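Tetraacyldisaccharide 4'-kinase (PDB 4EHX) probably transfers the gamma-phosphate of ATP to the 4'-position of a tetraacyldisaccharide 1-phosphate, forming lipid IVA in lipid A biosynthesis. Local coordinates at residues A[56-59]-A[60-64]; A[275-279]-A[280-284]. All coordinates share one frame; numbering follows the deposited sequence.

Interaction 1: residues A[56-59]-A[60-64]; sequences MYLA and DLLKD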
ATOM      1  N   MET A  56       0.737  -2.810  -6.673  1.00 18.50           N
ATOM      2  CA  MET A  56       0.871  -2.425  -8.085  1.00 19.28           C
ATOM      3  C   MET A  56       1.617  -3.503  -8.860  1.00 24.52           C
ATOM      4  O   MET A  56       1.235  -3.884  -9.967  1.00 23.06           O
ATOM      5  CB  MET A  56       1.640  -1.112  -8.206  1.00 24.45           C
ATOM      6  CG  MET A  56       0.905   0.097  -7.633  1.00 32.47           C
ATOM      7  SD  MET A  56       2.035   1.504  -7.437  1.00 32.06           S
ATOM      8  CE  MET A  56       2.405   1.838  -9.159  1.00 33.05           C
ATOM      9  N   TYR A  57       2.705  -3.975  -8.269  1.00 20.57           N
ATOM     10  CA  TYR A  57       3.529  -5.015  -8.865  1.00 21.03           C
ATOM     11  C   TYR A  57       2.737  -6.305  -9.088  1.00 21.51           C
ATOM     12  O   TYR A  57       2.782  -6.910 -10.164  1.00 19.96           O
ATOM     13  CB  TYR A  57       4.744  -5.269  -7.972  1.00 22.55           C
ATOM     14  CG  TYR A  57       5.480  -6.532  -8.320  1.00 24.89           C
ATOM     15  CD1 TYR A  57       6.422  -6.553  -9.350  1.00 23.44           C
ATOM     16  CD2 TYR A  57       5.244  -7.708  -7.616  1.00 23.00           C
ATOM     17  CE1 TYR A  57       7.098  -7.726  -9.673  1.00 30.08           C
ATOM     18  CE2 TYR A  57       5.913  -8.876  -7.924  1.00 25.23           C
ATOM     19  CZ  TYR A  57       6.833  -8.883  -8.954  1.00 30.21           C
ATOM     20  OH  TYR A  57       7.481 -10.055  -9.252  1.00 27.03           O
ATOM     21  N   LEU A  58       1.999  -6.716  -8.063  1.00 18.23           N
ATOM     22  CA  LEU A  58       1.177  -7.917  -8.132  1.00 18.28           C
ATOM     23  C   LEU A  58       0.061  -7.782  -9.168  1.00 18.33           C
ATOM     24  O   LEU A  58      -0.204  -8.706  -9.940  1.00 18.28           O
ATOM     25  CB  LEU A  58       0.579  -8.200  -6.738  1.00 17.10           C
ATOM     26  CG  LEU A  58      -0.408  -9.353  -6.608  1.00 21.17           C
ATOM     27  CD1 LEU A  58       0.284 -10.664  -6.989  1.00 20.04           C
ATOM     28  CD2 LEU A  58      -0.942  -9.406  -5.158  1.00 21.22           C
ATOM     29  N   ALA A  59      -0.590  -6.623  -9.205  1.00 19.58           N
ATOM     30  CA  ALA A  59      -1.665  -6.430 -10.172  1.00 26.16           C
ATOM     31  C   ALA A  59      -1.112  -6.552 -11.592  1.00 28.26           C
ATOM     32  O   ALA A  59      -1.770  -7.100 -12.484  1.00 25.76           O
ATOM     33  CB  ALA A  59      -2.361  -5.072  -9.958  1.00 27.88           C
ATOM     34  N   ASP A  60       0.115  -6.074 -11.796  1.00 24.98           N
ATOM     35  CA  ASP A  60       0.772  -6.206 -13.090  1.00 25.82           C
ATOM     36  C   ASP A  60       1.072  -7.664 -13.461  1.00 29.35           C
ATOM     37  O   ASP A  60       0.991  -8.043 -14.630  1.00 26.65           O
ATOM     38  CB  ASP A  60       2.067  -5.377 -13.150  1.00 24.64           C
ATOM     39  CG  ASP A  60       2.767  -5.504 -14.492  1.00 41.76           C
ATOM     40  OD1 ASP A  60       2.305  -4.842 -15.439  1.00 40.12           O
ATOM     41  OD2 ASP A  60       3.754  -6.273 -14.615  1.00 40.26           O
ATOM     42  N   LEU A  61       1.413  -8.483 -12.473  1.00 23.40           N
ATOM     43  CA  LEU A  61       1.638  -9.901 -12.740  1.00 21.87           C
ATOM     44  C   LEU A  61       0.340 -10.533 -13.244  1.00 28.23           C
ATOM     45  O   LEU A  61       0.361 -11.472 -14.045  1.00 29.93           O
ATOM     46  CB  LEU A  61       2.129 -10.640 -11.487  1.00 22.47           C
ATOM     47  CG  LEU A  61       3.534 -10.330 -10.968  1.00 24.99           C
ATOM     48  CD1 LEU A  61       3.860 -11.209  -9.767  1.00 25.32           C
ATOM     49  CD2 LEU A  61       4.576 -10.512 -12.083  1.00 27.32           C
ATOM     50  N   LEU A  62      -0.783  -9.997 -12.780  1.00 23.51           N
ATOM     51  CA  LEU A  62      -2.117 -10.496 -13.140  1.00 21.18           C
ATOM     52  C   LEU A  62      -2.790  -9.686 -14.247  1.00 24.37           C
ATOM     53  O   LEU A  62      -4.020  -9.619 -14.318  1.00 24.28           O
ATOM     54  CB  LEU A  62      -3.010 -10.466 -11.891  1.00 20.58           C
ATOM     55  CG  LEU A  62      -2.615 -11.430 -10.773  1.00 23.04           C
ATOM     56  CD1 LEU A  62      -3.170 -10.991  -9.413  1.00 20.43           C
ATOM     57  CD2 LEU A  62      -3.082 -12.855 -11.128  1.00 26.62           C
ATOM     58  N   LYS A  63      -1.993  -9.074 -15.117  1.00 26.19           N
ATOM     59  CA  LYS A  63      -2.547  -8.195 -16.151  1.00 26.97           C
ATOM     60  C   LYS A  63      -3.476  -8.912 -17.138  1.00 32.53           C
ATOM     61  O   LYS A  63      -4.261  -8.279 -17.847  1.00 30.34           O
ATOM     62  CB  LYS A  63      -1.425  -7.494 -16.913  1.00 30.55           C
ATOM     63  CG  LYS A  63      -0.528  -8.427 -17.690  1.00 35.41           C
ATOM     64  CD  LYS A  63       0.546  -7.626 -18.436  1.00 44.51           C
ATOM     65  CE  LYS A  63       1.445  -8.574 -19.217  1.00 65.87           C
ATOM     66  NZ  LYS A  63       2.528  -7.886 -19.980  1.00 83.81           N
ATOM     67  N   ASP A  64      -3.384 -10.232 -17.181  1.00 31.40           N
ATOM     68  CA  ASP A  64      -4.226 -11.024 -18.070  1.00 35.74           C
ATOM     69  C   ASP A  64      -5.577 -11.377 -17.434  1.00 34.03           C
ATOM     70  O   ASP A  64      -6.412 -12.013 -18.071  1.00 34.11           O
ATOM     71  CB  ASP A  64      -3.484 -12.294 -18.501  1.00 39.21           C
ATOM     72  CG  ASP A  64      -2.203 -11.986 -19.282  1.00 59.58           C
ATOM     73  OD1 ASP A  64      -2.242 -11.120 -20.187  1.00 53.51           O
ATOM     74  OD2 ASP A  64      -1.155 -12.601 -18.984  1.00 71.07           O
TER
HETATM   75  O   HOH W   1       5.033  -6.934 -12.220  1.00 27.15           O

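Interaction 2: residues A[275-279]-A[280-284]; sequences YLTTP and KDLIK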
ATOM      1  N   TYR A 275       7.432  21.280 -10.190  1.00 33.28           N
ATOM      2  CA  TYR A 275       7.271  20.882  -8.799  1.00 33.62           C
ATOM      3  C   TYR A 275       7.348  19.371  -8.653  1.00 33.70           C
ATOM      4  O   TYR A 275       6.896  18.621  -9.526  1.00 29.48           O
ATOM      5  CB  TYR A 275       5.929  21.366  -8.233  1.00 27.37           C
ATOM      6  CG  TYR A 275       5.774  22.869  -8.239  1.00 35.42           C
ATOM      7  CD1 TYR A 275       5.386  23.538  -9.386  1.00 28.10           C
ATOM      8  CD2 TYR A 275       6.024  23.614  -7.097  1.00 28.61           C
ATOM      9  CE1 TYR A 275       5.255  24.924  -9.401  1.00 27.76           C
ATOM     10  CE2 TYR A 275       5.895  24.992  -7.099  1.00 30.71           C
ATOM     11  CZ  TYR A 275       5.512  25.640  -8.254  1.00 27.23           C
ATOM     12  OH  TYR A 275       5.386  27.003  -8.241  1.00 34.10           O
ATOM     13  N   LEU A 276       7.915  18.941  -7.533  1.00 30.53           N
ATOM     14  CA  LEU A 276       7.894  17.538  -7.132  1.00 27.42           C
ATOM     15  C   LEU A 276       7.212  17.417  -5.785  1.00 34.29           C
ATOM     16  O   LEU A 276       7.441  18.230  -4.892  1.00 38.29           O
ATOM     17  CB  LEU A 276       9.314  16.971  -7.040  1.00 31.25           C
ATOM     18  CG  LEU A 276      10.082  16.982  -8.359  1.00 41.58           C
ATOM     19  CD1 LEU A 276      11.398  16.229  -8.216  1.00 42.83           C
ATOM     20  CD2 LEU A 276       9.218  16.378  -9.459  1.00 39.89           C
ATOM     21  N   THR A 277       6.363  16.406  -5.648  1.00 29.45           N
ATOM     22  CA  THR A 277       5.680  16.149  -4.391  1.00 29.73           C
ATOM     23  C   THR A 277       5.433  14.646  -4.292  1.00 32.27           C
ATOM     24  O   THR A 277       5.948  13.878  -5.116  1.00 29.95           O
ATOM     25  CB  THR A 277       4.359  16.943  -4.285  1.00 30.29           C
ATOM     26  OG1 THR A 277       3.778  16.746  -2.990  1.00 30.40           O
ATOM     27  CG2 THR A 277       3.361  16.502  -5.379  1.00 26.45           C
ATOM     28  N   THR A 278       4.678  14.222  -3.282  1.00 30.53           N
ATOM     29  CA  THR A 278       4.403  12.795  -3.089  1.00 27.89           C
ATOM     30  C   THR A 278       3.121  12.386  -3.808  1.00 32.16           C
ATOM     31  O   THR A 278       2.260  13.218  -4.067  1.00 32.06           O
ATOM     32  CB  THR A 278       4.249  12.427  -1.593  1.00 38.32           C
ATOM     33  OG1 THR A 278       3.025  12.981  -1.086  1.00 38.14           O
ATOM     34  CG2 THR A 278       5.427  12.954  -0.776  1.00 41.34           C
ATOM     35  N   PRO A 279       2.975  11.088  -4.114  1.00 34.98           N
ATOM     36  CA  PRO A 279       1.738  10.655  -4.781  1.00 30.98           C
ATOM     37  C   PRO A 279       0.477  10.980  -3.972  1.00 31.84           C
ATOM     38  O   PRO A 279      -0.550  11.335  -4.557  1.00 33.90           O
ATOM     39  CB  PRO A 279       1.937   9.145  -4.928  1.00 31.14           C
ATOM     40  CG  PRO A 279       3.441   8.997  -5.042  1.00 37.19           C
ATOM     41  CD  PRO A 279       3.998  10.028  -4.089  1.00 38.89           C
ATOM     42  N   LYS A 280       0.553  10.870  -2.649  1.00 29.74           N
ATOM     43  CA  LYS A 280      -0.588  11.193  -1.797  1.00 37.14           C
ATOM     44  C   LYS A 280      -0.979  12.666  -1.907  1.00 38.28           C
ATOM     45  O   LYS A 280      -2.153  13.015  -1.787  1.00 40.48           O
ATOM     46  CB  LYS A 280      -0.313  10.838  -0.335  1.00 49.86           C
ATOM     47  CG  LYS A 280      -1.486  11.157   0.587  1.00 69.97           C
ATOM     48  CD  LYS A 280      -1.189  10.837   2.043  1.00 84.51           C
ATOM     49  CE  LYS A 280      -2.372  11.208   2.931  1.00 90.90           C
ATOM     50  NZ  LYS A 280      -2.092  10.971   4.376  1.00 97.36           N
ATOM     51  N   ASP A 281       0.009  13.532  -2.109  1.00 29.93           N
ATOM     52  CA  ASP A 281      -0.273  14.948  -2.344  1.00 32.22           C
ATOM     53  C   ASP A 281      -0.760  15.174  -3.774  1.00 35.84           C
ATOM     54  O   ASP A 281      -1.668  15.970  -4.033  1.00 35.94           O
ATOM     55  CB  ASP A 281       0.980  15.786  -2.102  1.00 39.41           C
ATOM     56  CG  ASP A 281       1.367  15.841  -0.644  1.00 50.56           C
ATOM     57  OD1 ASP A 281       0.629  16.482   0.132  1.00 55.08           O
ATOM     58  OD2 ASP A 281       2.409  15.259  -0.280  1.00 45.36           O
ATOM     59  N   LEU A 282      -0.150  14.452  -4.702  1.00 30.35           N
ATOM     60  CA  LEU A 282      -0.404  14.667  -6.117  1.00 32.95           C
ATOM     61  C   LEU A 282      -1.871  14.446  -6.481  1.00 33.07           C
ATOM     62  O   LEU A 282      -2.371  15.063  -7.412  1.00 33.72           O
ATOM     63  CB  LEU A 282       0.511  13.767  -6.950  1.00 28.07           C
ATOM     64  CG  LEU A 282       0.486  13.914  -8.471  1.00 34.27           C
ATOM     65  CD1 LEU A 282       0.956  15.319  -8.923  1.00 33.57           C
ATOM     66  CD2 LEU A 282       1.342  12.824  -9.088  1.00 31.55           C
ATOM     67  N   ILE A 283      -2.565  13.570  -5.753  1.00 30.72           N
ATOM     68  CA  ILE A 283      -3.953  13.263  -6.106  1.00 35.34           C
ATOM     69  C   ILE A 283      -4.847  14.494  -5.971  1.00 46.11           C
ATOM     70  O   ILE A 283      -5.918  14.551  -6.570  1.00 41.73           O
ATOM     71  CB  ILE A 283      -4.552  12.081  -5.296  1.00 41.87           C
ATOM     72  CG1 ILE A 283      -4.471  12.346  -3.796  1.00 38.98           C
ATOM     73  CG2 ILE A 283      -3.862  10.778  -5.650  1.00 37.22           C
ATOM     74  CD1 ILE A 283      -5.136  11.265  -2.949  1.00 46.10           C
ATOM     75  N   LYS A 284      -4.390  15.484  -5.210  1.00 41.28           N
ATOM     76  CA  LYS A 284      -5.186  16.680  -4.949  1.00 42.06           C
ATOM     77  C   LYS A 284      -4.822  17.814  -5.893  1.00 40.88           C
ATOM     78  O   LYS A 284      -5.379  18.907  -5.808  1.00 47.07           O
ATOM     79  CB  LYS A 284      -5.014  17.127  -3.494  1.00 40.88           C
ATOM     80  CG  LYS A 284      -5.503  16.106  -2.481  1.00 48.13           C
ATOM     81  CD  LYS A 284      -4.531  15.974  -1.323  1.00 59.76           C
ATOM     82  CE  LYS A 284      -4.948  14.861  -0.375  1.00 70.70           C
ATOM     83  NZ  LYS A 284      -6.280  15.130   0.225  1.00 73.05           N
TER

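Interaction 1: residues A[56-59]-A[60-64]
Leu-61 lays its branched end obliquely against the phenol ring of Tyr-57, one helical turn back. Its CG sits 4.0 Å above the plane of the Tyr-57 ring, displaced toward the rim, and the closest touch is from Leu-61 CD1 to Tyr-57 CE2 at 3.6 Å. The tyrosine has CG anti to its backbone N (chi1 166°), which swings the ring along the helix toward Leu-61; its OH goes on to a hydrogen bond with Glu-303, which probably helps to fix the far end of the ring. Leu-58 and Leu-62 meet more loosely, CD1 to CD1 at 4.2 Å, and both also rest on Ile-310 of helix 303-312 and Ile-39 of strand 38-43. The backbone beneath is the last turn of helix 51-61, which begins at the predicted ATP-binding P-loop. Asp-60 N hydrogen-bonds to Met-56 O, and Leu-61 N to Tyr-57 O at 3.1 Å. Leu-62, where helical phi/psi ends, gives its N-H to Leu-58 O at 3.2 Å and weakly to Ala-59 O. A water donates both to Tyr-57 O and to Asp-60 OD2, the latter at 2.8 Å, so Tyr-57 O accepts from this water and from Leu-61 N. Apolar contacts of the leucines and the tyrosine ring thus hold the helix end against its neighbours, while exposed Asp-60 turns its carboxylate to the water.

Interaction 2: residues A[275-279]-A[280-284]
A strand-to-helix turn with an N-cap threonine joins strand 275-277 to the short helix 279-282. Thr-278 is the cap. Its OG1 stands between the backbone N and the carbonyl carbon (chi1 70°), turned back over the first turn, where it accepts from Asp-281 N at 3.2 Å with an N-H...O angle of 152°. The same OG1 donates to Asp-281 OD2 in a very short bond of 2.5 Å, so one hydroxyl ties both the backbone and the carboxylate of Asp-281. With an alanine here, Asp-281 N would probably lose its capping acceptor, and OD2 its hydroxyl partner, leaving that oxygen the bond from Gly-234 N. Behind the cap, Leu-282 N hydrogen-bonds to Thr-278 O at 2.8 Å, and Ile-283 N to Pro-279 O at 3.2 Å. Thr-277 OG1 lies 3.1 Å from Asp-281 CB, while its hydrogen bond goes to Phe-232 O. The carboxylate of Asp-281 is buried, yet both oxygens have partners: Gly-234 N also hydrogen-bonds to OD2, and Tyr-264 OH is hydrogen-bonded to OD1. Strand 275-277 runs between strands 229-233 and 291-300, parallel to both; Leu-282 packs on Val-291 and Ala-293 of the latter strand, and Pro-279 and Ile-283 touch Leu-103 of helix 99-107.

Interaction 1 comes first along the chain, at the end of helix 51-61, and interaction 2 follows more than 200 residues later, where strand 275-277 passes into helix 279-282. Their centres are 24 Å apart; the nearest atoms come to about 8 Å without touching. Strand 291-300 reaches both: Tyr-57 packs on its Val-298 and Leu-300, whereas interaction 2 packs against its beginning. Thr-52, a predicted ATP-binding residue, lies nearer interaction 1, its side chain about 5 Å from that of Met-56 and about 7 Å from that of Pro-279. Both contacts thus sit in the neighbourhood of the predicted nucleotide site, although none of their residues is among those predicted to bind ATP.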